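Local structure of pumilio homolog 23 (Arabidopsis thaliana, 5WZJ) at residues Cys75-Leu80 / Pro118-Val123; Pro252-Cys257 / Glu291-Val296; Gly386-Thr391 / Pro400-Leu405; Lys491-Phe496 / Leu518-Ala523. The protein binds RNA sequence-specifically through its pumilio repeats, recognises 18S rRNA, and probably regulates translation and mRNA stability. All coordinates share one frame; numbering follows the deposited sequence.

Contact 1: residues Cys75-Leu80 / Pro118-Val123; sequences CELDQL and PDAYSV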
loop_
_atom_site.group_PDB
_atom_site.type_symbol
_atom_site.label_atom_id
_atom_site.label_comp_id
_atom_site.label_asym_id
_atom_site.label_seq_id
_atom_site.Cartn_x
_atom_site.Cartn_y
_atom_site.Cartn_z
ATOM N N CYS A 75 6.730 3.658 -31.784
ATOM C CA CYS A 75 6.148 4.412 -32.882
ATOM C C CYS A 75 5.643 5.761 -32.376
ATOM O O CYS A 75 5.652 6.051 -31.176
ATOM C CB CYS A 75 5.017 3.622 -33.536
ATOM S SG CYS A 75 3.498 3.522 -32.503
ATOM N N GLU A 76 5.190 6.598 -33.300
ATOM C CA GLU A 76 4.638 7.893 -32.944
ATOM C C GLU A 76 3.121 7.809 -32.819
ATOM O O GLU A 76 2.495 6.811 -33.183
ATOM C CB GLU A 76 5.048 8.953 -33.969
ATOM C CG GLU A 76 6.419 9.549 -33.690
ATOM C CD GLU A 76 7.066 10.120 -34.935
ATOM O OE1 GLU A 76 6.676 9.711 -36.051
ATOM O OE2 GLU A 76 7.965 10.977 -34.799
ATOM N N LEU A 77 2.536 8.904 -32.327
ATOM C CA LEU A 77 1.138 8.906 -31.900
ATOM C C LEU A 77 0.187 8.555 -33.042
ATOM O O LEU A 77 -0.740 7.755 -32.864
ATOM C CB LEU A 77 0.792 10.268 -31.301
ATOM C CG LEU A 77 -0.651 10.504 -30.840
ATOM C CD1 LEU A 77 -1.016 9.575 -29.700
ATOM C CD2 LEU A 77 -0.830 11.958 -30.423
ATOM N N ASP A 78 0.389 9.145 -34.221
ATOM C CA ASP A 78 -0.546 8.910 -35.319
ATOM C C ASP A 78 -0.601 7.437 -35.696
ATOM O O ASP A 78 -1.685 6.887 -35.922
ATOM C CB ASP A 78 -0.164 9.748 -36.540
ATOM C CG ASP A 78 -0.525 11.215 -36.380
ATOM O OD1 ASP A 78 -1.336 11.543 -35.483
ATOM O OD2 ASP A 78 -0.001 12.037 -37.162
ATOM N N GLN A 79 0.561 6.786 -35.778
ATOM C CA GLN A 79 0.596 5.384 -36.183
ATOM C C GLN A 79 0.024 4.494 -35.089
ATOM O O GLN A 79 -0.655 3.502 -35.378
ATOM C CB GLN A 79 2.031 4.970 -36.535
ATOM C CG GLN A 79 2.571 5.580 -37.841
ATOM C CD GLN A 79 2.566 7.116 -37.840
ATOM O OE1 GLN A 79 3.073 7.759 -36.917
ATOM N NE2 GLN A 79 1.967 7.701 -38.870
ATOM N N LEU A 80 0.291 4.843 -33.829
ATOM C CA LEU A 80 -0.301 4.130 -32.705
ATOM C C LEU A 80 -1.823 4.184 -32.765
ATOM O O LEU A 80 -2.497 3.150 -32.675
ATOM C CB LEU A 80 0.203 4.725 -31.392
ATOM C CG LEU A 80 -0.532 4.220 -30.146
ATOM C CD1 LEU A 80 -0.286 2.724 -29.906
ATOM C CD2 LEU A 80 -0.123 5.031 -28.944
ATOM N N PRO A 118 -0.552 18.601 -24.765
ATOM C CA PRO A 118 -1.918 19.119 -24.926
ATOM C C PRO A 118 -2.442 18.994 -26.343
ATOM O O PRO A 118 -3.660 18.885 -26.532
ATOM C CB PRO A 118 -1.787 20.590 -24.501
ATOM C CG PRO A 118 -0.561 20.632 -23.647
ATOM C CD PRO A 118 0.371 19.646 -24.289
ATOM N N ASP A 119 -1.564 19.009 -27.347
ATOM C CA ASP A 119 -1.999 18.805 -28.721
ATOM C C ASP A 119 -2.520 17.395 -28.979
ATOM O O ASP A 119 -3.173 17.177 -30.003
ATOM C CB ASP A 119 -0.852 19.099 -29.690
ATOM C CG ASP A 119 -0.435 20.560 -29.678
ATOM O OD1 ASP A 119 -1.283 21.433 -29.385
ATOM O OD2 ASP A 119 0.747 20.829 -29.967
ATOM N N ALA A 120 -2.255 16.443 -28.089
ATOM C CA ALA A 120 -2.625 15.050 -28.323
ATOM C C ALA A 120 -4.006 14.692 -27.791
ATOM O O ALA A 120 -4.448 13.556 -27.991
ATOM C CB ALA A 120 -1.582 14.122 -27.682
ATOM N N TYR A 121 -4.694 15.629 -27.128
ATOM C CA TYR A 121 -5.860 15.277 -26.326
ATOM C C TYR A 121 -6.925 14.563 -27.149
ATOM O O TYR A 121 -7.388 13.484 -26.770
ATOM C CB TYR A 121 -6.465 16.518 -25.668
ATOM C CG TYR A 121 -7.593 16.162 -24.723
ATOM C CD1 TYR A 121 -7.322 15.822 -23.407
ATOM C CD2 TYR A 121 -8.924 16.142 -25.152
ATOM C CE1 TYR A 121 -8.337 15.478 -22.530
ATOM C CE2 TYR A 121 -9.956 15.795 -24.276
ATOM C CZ TYR A 121 -9.644 15.462 -22.965
ATOM O OH TYR A 121 -10.625 15.114 -22.070
ATOM N N SER A 122 -7.356 15.165 -28.265
ATOM C CA SER A 122 -8.493 14.607 -28.995
ATOM C C SER A 122 -8.132 13.332 -29.735
ATOM O O SER A 122 -8.985 12.456 -29.912
ATOM C CB SER A 122 -9.061 15.632 -29.977
ATOM O OG SER A 122 -9.929 16.514 -29.288
ATOM N N VAL A 123 -6.893 13.215 -30.199
ATOM C CA VAL A 123 -6.482 11.984 -30.857
ATOM C C VAL A 123 -6.458 10.830 -29.851
ATOM O O VAL A 123 -6.908 9.719 -30.150
ATOM C CB VAL A 123 -5.127 12.209 -31.553
ATOM C CG1 VAL A 123 -4.609 10.949 -32.117
ATOM C CG2 VAL A 123 -5.299 13.226 -32.684
#

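Contact 2: residues Pro252-Cys257 / Glu291-Val296; sequences PLILRC and EVILEV. With nucleotides of chain B.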
loop_
_atom_site.group_PDB
_atom_site.type_symbol
_atom_site.label_atom_id
_atom_site.label_comp_id
_atom_site.label_asym_id
_atom_site.label_seq_id
_atom_site.Cartn_x
_atom_site.Cartn_y
_atom_site.Cartn_z
ATOM N N PRO A 252 -23.832 1.587 -5.064
ATOM C CA PRO A 252 -25.090 0.814 -4.948
ATOM C C PRO A 252 -25.285 -0.218 -6.046
ATOM O O PRO A 252 -25.884 -1.271 -5.786
ATOM C CB PRO A 252 -26.181 1.900 -5.005
ATOM C CG PRO A 252 -25.505 3.141 -4.556
ATOM C CD PRO A 252 -24.078 3.041 -5.005
ATOM N N LEU A 253 -24.807 0.048 -7.268
ATOM C CA LEU A 253 -24.852 -0.971 -8.318
ATOM C C LEU A 253 -23.974 -2.169 -7.960
ATOM O O LEU A 253 -24.402 -3.323 -8.064
ATOM C CB LEU A 253 -24.430 -0.373 -9.668
ATOM C CG LEU A 253 -25.309 0.719 -10.292
ATOM C CD1 LEU A 253 -24.650 1.348 -11.530
ATOM C CD2 LEU A 253 -26.687 0.178 -10.645
ATOM N N ILE A 254 -22.740 -1.914 -7.517
ATOM C CA ILE A 254 -21.840 -3.004 -7.137
ATOM C C ILE A 254 -22.421 -3.825 -5.991
ATOM O O ILE A 254 -22.295 -5.056 -5.968
ATOM C CB ILE A 254 -20.453 -2.448 -6.769
ATOM C CG1 ILE A 254 -19.808 -1.795 -8.008
ATOM C CG2 ILE A 254 -19.570 -3.559 -6.167
ATOM C CD1 ILE A 254 -18.471 -1.138 -7.715
ATOM N N LEU A 255 -23.037 -3.162 -5.007
ATOM C CA LEU A 255 -23.579 -3.848 -3.842
ATOM C C LEU A 255 -24.981 -4.395 -4.070
ATOM O O LEU A 255 -25.546 -4.986 -3.146
ATOM C CB LEU A 255 -23.592 -2.914 -2.618
ATOM C CG LEU A 255 -22.196 -2.550 -2.080
ATOM C CD1 LEU A 255 -22.287 -1.647 -0.855
ATOM C CD2 LEU A 255 -21.388 -3.816 -1.761
ATOM N N ARG A 256 -25.553 -4.190 -5.256
ATOM C CA ARG A 256 -26.888 -4.682 -5.622
ATOM C C ARG A 256 -27.993 -4.077 -4.760
ATOM O O ARG A 256 -28.993 -4.738 -4.470
ATOM C CB ARG A 256 -26.950 -6.218 -5.562
ATOM C CG ARG A 256 -25.955 -6.888 -6.526
ATOM C CD ARG A 256 -25.782 -8.370 -6.256
ATOM N NE ARG A 256 -27.041 -9.101 -6.320
ATOM C CZ ARG A 256 -27.717 -9.543 -5.254
ATOM N NH1 ARG A 256 -28.864 -10.205 -5.419
ATOM N NH2 ARG A 256 -27.256 -9.324 -4.022
ATOM N N CYS A 257 -27.870 -2.822 -4.329
ATOM C CA CYS A 257 -28.924 -2.292 -3.475
ATOM C C CYS A 257 -29.581 -1.057 -4.082
ATOM O O CYS A 257 -30.085 -0.184 -3.374
ATOM C CB CYS A 257 -28.416 -2.035 -2.057
ATOM S SG CYS A 257 -26.924 -1.135 -1.871
ATOM N N GLU A 291 -13.177 -3.838 1.054
ATOM C CA GLU A 291 -12.115 -2.986 1.596
ATOM C C GLU A 291 -12.039 -1.674 0.833
ATOM O O GLU A 291 -11.957 -0.597 1.429
ATOM C CB GLU A 291 -10.752 -3.679 1.519
ATOM C CG GLU A 291 -10.516 -4.835 2.478
ATOM C CD GLU A 291 -9.102 -5.358 2.315
ATOM O OE1 GLU A 291 -8.921 -6.504 1.851
ATOM O OE2 GLU A 291 -8.167 -4.577 2.589
ATOM N N VAL A 292 -12.071 -1.752 -0.495
ATOM C CA VAL A 292 -11.924 -0.546 -1.299
ATOM C C VAL A 292 -13.181 0.312 -1.214
ATOM O O VAL A 292 -13.101 1.541 -1.108
ATOM C CB VAL A 292 -11.569 -0.909 -2.752
ATOM C CG1 VAL A 292 -11.504 0.358 -3.599
ATOM C CG2 VAL A 292 -10.212 -1.625 -2.789
ATOM N N ILE A 293 -14.359 -0.318 -1.238
ATOM C CA ILE A 293 -15.607 0.422 -1.051
ATOM C C ILE A 293 -15.549 1.266 0.219
ATOM O O ILE A 293 -15.895 2.458 0.218
ATOM C CB ILE A 293 -16.806 -0.541 -1.027
ATOM C CG1 ILE A 293 -17.067 -1.090 -2.434
ATOM C CG2 ILE A 293 -18.040 0.171 -0.507
ATOM C CD1 ILE A 293 -18.082 -2.211 -2.454
ATOM N N LEU A 294 -15.111 0.658 1.325
ATOM C CA LEU A 294 -15.080 1.383 2.595
ATOM C C LEU A 294 -14.046 2.501 2.579
ATOM O O LEU A 294 -14.264 3.545 3.204
ATOM C CB LEU A 294 -14.812 0.414 3.750
ATOM C CG LEU A 294 -15.973 -0.547 4.044
ATOM C CD1 LEU A 294 -15.611 -1.580 5.108
ATOM C CD2 LEU A 294 -17.171 0.272 4.489
ATOM N N GLU A 295 -12.937 2.311 1.855
ATOM C CA GLU A 295 -11.914 3.348 1.761
ATOM C C GLU A 295 -12.396 4.568 0.991
ATOM O O GLU A 295 -11.972 5.688 1.288
ATOM C CB GLU A 295 -10.654 2.802 1.092
ATOM C CG GLU A 295 -9.841 1.949 2.026
ATOM C CD GLU A 295 -8.839 1.085 1.309
ATOM O OE1 GLU A 295 -8.353 1.495 0.219
ATOM O OE2 GLU A 295 -8.556 -0.008 1.851
ATOM N N VAL A 296 -13.229 4.377 -0.039
ATOM C CA VAL A 296 -13.681 5.506 -0.851
ATOM C C VAL A 296 -15.093 5.968 -0.515
ATOM O O VAL A 296 -15.540 6.990 -1.065
ATOM C CB VAL A 296 -13.594 5.183 -2.359
ATOM C CG1 VAL A 296 -12.171 4.840 -2.728
ATOM C CG2 VAL A 296 -14.571 4.048 -2.726
ATOM P P G B 7 -1.655 -15.452 4.779
ATOM O OP1 G B 7 -1.419 -16.912 4.863
ATOM O OP2 G B 7 -0.695 -14.493 4.188
ATOM O "O5'" G B 7 -2.975 -15.210 3.917
ATOM C "C5'" G B 7 -4.123 -16.015 4.107
ATOM C "C4'" G B 7 -5.271 -15.539 3.251
ATOM O "O4'" G B 7 -5.874 -14.348 3.822
ATOM C "C3'" G B 7 -4.913 -15.112 1.840
ATOM O "O3'" G B 7 -4.690 -16.212 0.978
ATOM C "C2'" G B 7 -6.108 -14.246 1.457
ATOM O "O2'" G B 7 -7.215 -15.060 1.111
ATOM C "C1'" G B 7 -6.415 -13.549 2.790
ATOM N N9 G B 7 -5.793 -12.218 2.837
ATOM C C8 G B 7 -4.466 -11.921 3.046
ATOM N N7 G B 7 -4.227 -10.644 2.980
ATOM C C5 G B 7 -5.457 -10.064 2.700
ATOM C C6 G B 7 -5.819 -8.705 2.513
ATOM O O6 G B 7 -5.087 -7.716 2.564
ATOM N N1 G B 7 -7.176 -8.543 2.257
ATOM C C2 G B 7 -8.068 -9.583 2.172
ATOM N N2 G B 7 -9.338 -9.248 1.904
ATOM N N3 G B 7 -7.742 -10.858 2.340
ATOM C C4 G B 7 -6.433 -11.025 2.598
#

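Contact 3: residues Gly386-Thr391 / Pro400-Leu405; sequences GAVCST and PRLLFL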
loop_
_atom_site.group_PDB
_atom_site.type_symbol
_atom_site.label_atom_id
_atom_site.label_comp_id
_atom_site.label_asym_id
_atom_site.label_seq_id
_atom_site.Cartn_x
_atom_site.Cartn_y
_atom_site.Cartn_z
ATOM N N GLY A 386 -3.886 -5.191 29.024
ATOM C CA GLY A 386 -4.539 -6.312 29.671
ATOM C C GLY A 386 -4.654 -7.528 28.779
ATOM O O GLY A 386 -4.663 -8.661 29.266
ATOM N N ALA A 387 -4.723 -7.321 27.464
ATOM C CA ALA A 387 -4.763 -8.464 26.560
ATOM C C ALA A 387 -3.431 -9.196 26.518
ATOM O O ALA A 387 -3.398 -10.404 26.256
ATOM C CB ALA A 387 -5.146 -8.013 25.151
ATOM N N VAL A 388 -2.328 -8.493 26.756
ATOM C CA VAL A 388 -1.005 -9.083 26.573
ATOM C C VAL A 388 -0.432 -9.493 27.923
ATOM O O VAL A 388 0.338 -10.457 28.019
ATOM C CB VAL A 388 -0.070 -8.102 25.840
ATOM C CG1 VAL A 388 1.339 -8.659 25.749
ATOM C CG2 VAL A 388 -0.617 -7.800 24.440
ATOM N N CYS A 389 -0.819 -8.770 28.974
ATOM C CA CYS A 389 -0.298 -8.963 30.326
ATOM C C CYS A 389 -1.472 -9.212 31.270
ATOM O O CYS A 389 -2.104 -8.263 31.743
ATOM C CB CYS A 389 0.508 -7.748 30.765
ATOM S SG CYS A 389 1.856 -7.357 29.636
ATOM N N SER A 390 -1.740 -10.488 31.562
ATOM C CA SER A 390 -2.925 -10.855 32.335
ATOM C C SER A 390 -2.771 -10.563 33.824
ATOM O O SER A 390 -3.765 -10.257 34.491
ATOM C CB SER A 390 -3.247 -12.334 32.129
ATOM O OG SER A 390 -2.197 -13.136 32.641
ATOM N N THR A 391 -1.563 -10.671 34.368
ATOM C CA THR A 391 -1.314 -10.371 35.771
ATOM C C THR A 391 -0.704 -8.981 35.914
ATOM O O THR A 391 -0.127 -8.427 34.973
ATOM C CB THR A 391 -0.372 -11.398 36.410
ATOM O OG1 THR A 391 0.908 -11.341 35.759
ATOM C CG2 THR A 391 -0.944 -12.816 36.310
ATOM N N PRO A 400 8.479 -5.941 25.495
ATOM C CA PRO A 400 9.038 -7.150 24.877
ATOM C C PRO A 400 7.993 -8.048 24.235
ATOM O O PRO A 400 8.237 -8.606 23.159
ATOM C CB PRO A 400 9.730 -7.868 26.047
ATOM C CG PRO A 400 10.043 -6.803 27.023
ATOM C CD PRO A 400 8.918 -5.800 26.903
ATOM N N ARG A 401 6.832 -8.203 24.870
ATOM C CA ARG A 401 5.833 -9.105 24.316
ATOM C C ARG A 401 5.244 -8.564 23.020
ATOM O O ARG A 401 4.942 -9.343 22.114
ATOM C CB ARG A 401 4.738 -9.375 25.346
ATOM C CG ARG A 401 5.254 -10.139 26.576
ATOM C CD ARG A 401 4.190 -10.321 27.622
ATOM N NE ARG A 401 4.710 -11.047 28.780
ATOM C CZ ARG A 401 3.954 -11.539 29.757
ATOM N NH1 ARG A 401 2.633 -11.395 29.718
ATOM N NH2 ARG A 401 4.521 -12.186 30.768
ATOM N N LEU A 402 5.094 -7.244 22.898
ATOM C CA LEU A 402 4.567 -6.701 21.649
ATOM C C LEU A 402 5.627 -6.683 20.555
ATOM O O LEU A 402 5.316 -6.930 19.385
ATOM C CB LEU A 402 4.010 -5.294 21.870
ATOM C CG LEU A 402 2.606 -5.225 22.477
ATOM C CD1 LEU A 402 2.301 -3.819 22.943
ATOM C CD2 LEU A 402 1.547 -5.704 21.491
ATOM N N LEU A 403 6.884 -6.394 20.913
ATOM C CA LEU A 403 7.969 -6.488 19.936
ATOM C C LEU A 403 8.068 -7.875 19.310
ATOM O O LEU A 403 8.434 -7.999 18.135
ATOM C CB LEU A 403 9.305 -6.128 20.589
ATOM C CG LEU A 403 9.480 -4.677 21.033
ATOM C CD1 LEU A 403 10.753 -4.575 21.877
ATOM C CD2 LEU A 403 9.526 -3.734 19.805
ATOM N N PHE A 404 7.765 -8.924 20.074
ATOM C CA PHE A 404 7.852 -10.292 19.576
ATOM C C PHE A 404 6.494 -10.965 19.688
ATOM O O PHE A 404 6.395 -12.083 20.204
ATOM C CB PHE A 404 8.882 -11.113 20.362
ATOM C CG PHE A 404 10.304 -10.678 20.175
ATOM C CD1 PHE A 404 10.960 -10.895 18.977
ATOM C CD2 PHE A 404 11.001 -10.092 21.219
ATOM C CE1 PHE A 404 12.277 -10.512 18.808
ATOM C CE2 PHE A 404 12.316 -9.707 21.065
ATOM C CZ PHE A 404 12.963 -9.920 19.856
ATOM N N LEU A 405 5.447 -10.282 19.216
ATOM C CA LEU A 405 4.068 -10.702 19.462
ATOM C C LEU A 405 3.826 -12.166 19.086
ATOM O O LEU A 405 3.177 -12.905 19.841
ATOM C CB LEU A 405 3.128 -9.768 18.694
ATOM C CG LEU A 405 1.648 -9.580 19.014
ATOM C CD1 LEU A 405 1.415 -9.319 20.491
ATOM C CD2 LEU A 405 1.122 -8.405 18.192
#

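Contact 4: residues Lys491-Phe496 / Leu518-Ala523; sequences KLRGHF and LTLREA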
loop_
_atom_site.group_PDB
_atom_site.type_symbol
_atom_site.label_atom_id
_atom_site.label_comp_id
_atom_site.label_asym_id
_atom_site.label_seq_id
_atom_site.Cartn_x
_atom_site.Cartn_y
_atom_site.Cartn_z
ATOM N N LYS A 491 21.354 3.917 27.720
ATOM C CA LYS A 491 21.583 2.479 27.653
ATOM C C LYS A 491 21.995 2.008 26.260
ATOM O O LYS A 491 22.310 0.825 26.099
ATOM C CB LYS A 491 20.343 1.730 28.147
ATOM C CG LYS A 491 20.288 1.741 29.691
ATOM C CD LYS A 491 19.161 0.910 30.248
ATOM C CE LYS A 491 17.840 1.664 30.196
ATOM N NZ LYS A 491 16.828 0.958 31.052
ATOM N N LEU A 492 22.025 2.889 25.263
ATOM C CA LEU A 492 22.600 2.540 23.969
ATOM C C LEU A 492 24.091 2.840 23.881
ATOM O O LEU A 492 24.712 2.502 22.863
ATOM C CB LEU A 492 21.873 3.271 22.840
ATOM C CG LEU A 492 20.407 2.890 22.610
ATOM C CD1 LEU A 492 19.803 3.748 21.514
ATOM C CD2 LEU A 492 20.284 1.417 22.239
ATOM N N ARG A 493 24.673 3.457 24.914
ATOM C CA ARG A 493 26.085 3.817 24.883
ATOM C C ARG A 493 26.947 2.583 24.680
ATOM O O ARG A 493 26.668 1.509 25.221
ATOM C CB ARG A 493 26.499 4.528 26.173
ATOM C CG ARG A 493 25.984 5.959 26.288
ATOM C CD ARG A 493 26.689 6.741 27.400
ATOM N NE ARG A 493 28.113 6.952 27.140
ATOM C CZ ARG A 493 28.876 7.815 27.812
ATOM N NH1 ARG A 493 28.344 8.557 28.777
ATOM N NH2 ARG A 493 30.166 7.942 27.519
ATOM N N GLY A 494 28.005 2.740 23.901
ATOM C CA GLY A 494 28.819 1.613 23.508
ATOM C C GLY A 494 28.331 0.895 22.275
ATOM O O GLY A 494 29.028 0.000 21.779
ATOM N N HIS A 495 27.164 1.261 21.745
ATOM C CA HIS A 495 26.614 0.578 20.583
ATOM C C HIS A 495 26.301 1.513 19.437
ATOM O O HIS A 495 25.777 1.063 18.412
ATOM C CB HIS A 495 25.349 -0.205 20.968
ATOM C CG HIS A 495 25.633 -1.369 21.856
ATOM N ND1 HIS A 495 25.647 -1.268 23.230
ATOM C CD2 HIS A 495 25.962 -2.650 21.568
ATOM C CE1 HIS A 495 25.956 -2.441 23.754
ATOM N NE2 HIS A 495 26.155 -3.296 22.766
ATOM N N PHE A 496 26.594 2.802 19.579
ATOM C CA PHE A 496 26.254 3.713 18.500
ATOM C C PHE A 496 27.084 3.434 17.256
ATOM O O PHE A 496 26.596 3.633 16.137
ATOM C CB PHE A 496 26.416 5.160 18.965
ATOM C CG PHE A 496 25.374 5.572 19.970
ATOM C CD1 PHE A 496 24.061 5.812 19.567
ATOM C CD2 PHE A 496 25.694 5.688 21.315
ATOM C CE1 PHE A 496 23.084 6.186 20.488
ATOM C CE2 PHE A 496 24.711 6.069 22.249
ATOM C CZ PHE A 496 23.410 6.313 21.829
ATOM N N LEU A 518 24.936 18.103 25.169
ATOM C CA LEU A 518 26.301 18.109 24.635
ATOM C C LEU A 518 27.077 16.866 25.055
ATOM O O LEU A 518 27.814 16.285 24.248
ATOM C CB LEU A 518 27.054 19.367 25.082
ATOM C CG LEU A 518 28.550 19.408 24.709
ATOM C CD1 LEU A 518 28.754 19.263 23.202
ATOM C CD2 LEU A 518 29.222 20.674 25.208
ATOM N N THR A 519 26.921 16.444 26.312
ATOM C CA THR A 519 27.695 15.314 26.817
ATOM C C THR A 519 27.423 14.051 26.016
ATOM O O THR A 519 28.352 13.342 25.620
ATOM C CB THR A 519 27.370 15.077 28.287
ATOM O OG1 THR A 519 27.705 16.251 29.031
ATOM C CG2 THR A 519 28.161 13.895 28.811
ATOM N N LEU A 520 26.151 13.749 25.766
ATOM C CA LEU A 520 25.854 12.524 25.037
ATOM C C LEU A 520 26.093 12.682 23.537
ATOM O O LEU A 520 26.440 11.702 22.870
ATOM C CB LEU A 520 24.424 12.079 25.334
ATOM C CG LEU A 520 24.280 11.548 26.773
ATOM C CD1 LEU A 520 22.817 11.534 27.224
ATOM C CD2 LEU A 520 24.922 10.165 26.931
ATOM N N ARG A 521 25.933 13.892 22.994
ATOM C CA ARG A 521 26.317 14.119 21.600
ATOM C C ARG A 521 27.791 13.826 21.382
ATOM O O ARG A 521 28.169 13.204 20.382
ATOM C CB ARG A 521 26.004 15.553 21.186
ATOM C CG ARG A 521 24.535 15.782 20.968
ATOM C CD ARG A 521 24.270 17.149 20.379
ATOM N NE ARG A 521 22.842 17.378 20.263
ATOM C CZ ARG A 521 22.294 18.380 19.588
ATOM N NH1 ARG A 521 23.063 19.258 18.958
ATOM N NH2 ARG A 521 20.975 18.497 19.543
ATOM N N GLU A 522 28.635 14.257 22.319
ATOM C CA GLU A 522 30.056 13.972 22.223
ATOM C C GLU A 522 30.334 12.479 22.325
ATOM O O GLU A 522 31.172 11.946 21.587
ATOM C CB GLU A 522 30.812 14.737 23.305
ATOM C CG GLU A 522 32.297 14.566 23.192
ATOM C CD GLU A 522 33.074 15.569 24.013
ATOM O OE1 GLU A 522 32.452 16.363 24.758
ATOM O OE2 GLU A 522 34.317 15.554 23.897
ATOM N N ALA A 523 29.644 11.781 23.232
ATOM C CA ALA A 523 29.830 10.336 23.340
ATOM C C ALA A 523 29.444 9.625 22.044
ATOM O O ALA A 523 30.175 8.750 21.570
ATOM C CB ALA A 523 29.025 9.785 24.521
#

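Contact 1: residues Cys75-Leu80 / Pro118-Val123
L77 meets A120 and V123 where two neighbouring pumilio repeats pack together. Segment 75-80 belongs to Pumilio 1 and segment 118-123 to Pumilio 2, in the right-handed superhelix built by these repeats. No hydrogen bond crosses the contact; the touching groups are apolar side chains. The CD2 methyl of L77 lies 3.6 Å from CB of A120, which is also the nearest approach of the two segments. The branch point of L77 serves the second partner: its CG is 4.2 Å from CG1 of V123, and the two side chains meet at a slant.

With chi1 at 178°, CG of L77 stands opposite its backbone N, and the isobutyl group extends toward A120. In V123 the same setting (chi1 174°) brings CG1, and not CG2, to L77. L77 is the first residue of helix 77-87, with E76 at the N-cap position. A120 ends a short 3-10 segment just before helix 121-137. H114 touches both L77 and A120 from a nearby loop. Further out, L80 packs on S110 and L111 of helix 100-112. The helical turn that carries L77 is fixed by a backbone hydrogen bond of 3.0 Å from L80 N to O of the N-cap residue E76.

Contact 2: residues Pro252-Cys257 / Glu291-Val296
I293 holds CG1 anti to its carbonyl carbon (chi1 -72°) and extends on to CD1 (chi2 171°), which brings this methyl to L255 and I254. The contact joins Pumilio 5 to the end of helix 244-254, which runs out of Pumilio 4, within the superhelix of pumilio repeats. In the buried interior, CD1 of I293 is 3.7 Å from CD2 of L255. It also lies 4.2 Å from CG2 of I254. The L255 and I293 side chains run antiparallel alongside each other. M305 of helix 299-310 touches both of them, and L237 of helix 227-239 also packs on I293. Beyond L255 the chain turns in a Schellman motif: R256 has positive phi (63°), C257 N bonds back to P252 O at 2.9 Å, and R256 N bonds back to L253 O.

On the same helix as I293, E291 binds the RNA. Its OE1 accepts two hydrogen bonds from the Watson-Crick edge of the guanine of chain B, whose N1 and N2 converge on this one oxygen. The other oxygen, OE2, forms a salt bridge with R181, which pairs with E295 as well. An alanine at E291 would probably leave the guanine N1 and N2 donors without this acceptor and deprive R181 of one carboxylate partner. The bond to E291 OE1 measures 2.7 Å from N1 of the guanine and 2.8 Å from its N2.

Contact 3: residues Gly386-Thr391 / Pro400-Leu405
R401 and V388 meet through one hydrogen bond and through apolar packing. The polar part is the bond from R401 NH1 to V388 O, 3.0 Å long with an N-H...O angle of 144°. The oxygen sits at the edge of the guanidinium, close to its plane. The donor is tilted from the carbonyl plane by 19°. R401 reaches it with a chain that is extended from CG to NE. V388 is the last residue of helix 377-388, and the partial negative charge of the helix end would probably favour the guanidinium there.

The apolar part uses both methyls of V388. CB and CD of R401 lie along CG1 of V388, with CB 3.5 Å from CG1, while the end of the arginine bonds to the carbonyl. CG2 of V388 faces CD2 of L402 at 4.2 Å.

A methionine in place of R401 would probably leave the carbonyl of the buried V388 without the NH1 donor.

Outside the two segments, S394 touches both C389 and R401, and I398 packs on V388 and C389. The arrangement is an arginine side chain bonded to the last carbonyl of a helix, between consecutive helices of the all-helical NOP9-like PUF repeat domain.

Contact 4: residues Lys491-Phe496 / Leu518-Ala523
The backbone of segment 491-496 makes a type II beta turn from L492 to H495, closed by a 3.0 Å hydrogen bond from H495 N to L492 O, while segment 518-523 is helical. R493, at the second position of the turn, sends its side chain toward A523 and L520. Its guanidinium lies with one face on CB of A523, which stands 3.6 Å above the plane and is offset toward the rim. The nearest atom of the group is NH2, 3.7 Å from CB of A523. Nearer its base, CD of R493 packs against CD2 of L520 at 3.9 Å. These two side chains, R493 and L520, meet almost at right angles. A bend at chi3 (65°) turns the guanidinium of R493 and lays it over CB of A523.

Both segments lie in Pumilio 8, so the contact joins parts of one repeat: the loop between helices 482-490 and 496-501, and helix 518-530. G494, third in the turn, has positive phi, where a side chain would jam against the carbonyl O of R493. E527 of helix 518-530 accepts hydrogen bonds from G494 N and F496 N, and this ties the turn to the same helix. L520 also packs against R486 and I490 of helix 482-490.

In the fold
From the N terminus the four contacts follow one another in series, and none encloses or crosses another. Contact 1 closes a loop of 37 residues, mostly helical, between Pumilio 1 and Pumilio 2. Contact 2 spans 33 residues and joins the end of helix 244-254 to Pumilio 5. Contact 3 closes the shortest loop, 8 residues between helices 377-388 and 398-403. Contact 4 closes 21 residues within Pumilio 8. No two contacts touch. The centres of contacts 1 and 4 are about 61 Å apart, and those of contacts 3 and 4 about 30 Å. Contacts 1 and 3 lie on opposite sides of the chain's centre. All four lie within the NOP9-like PUF repeat domain.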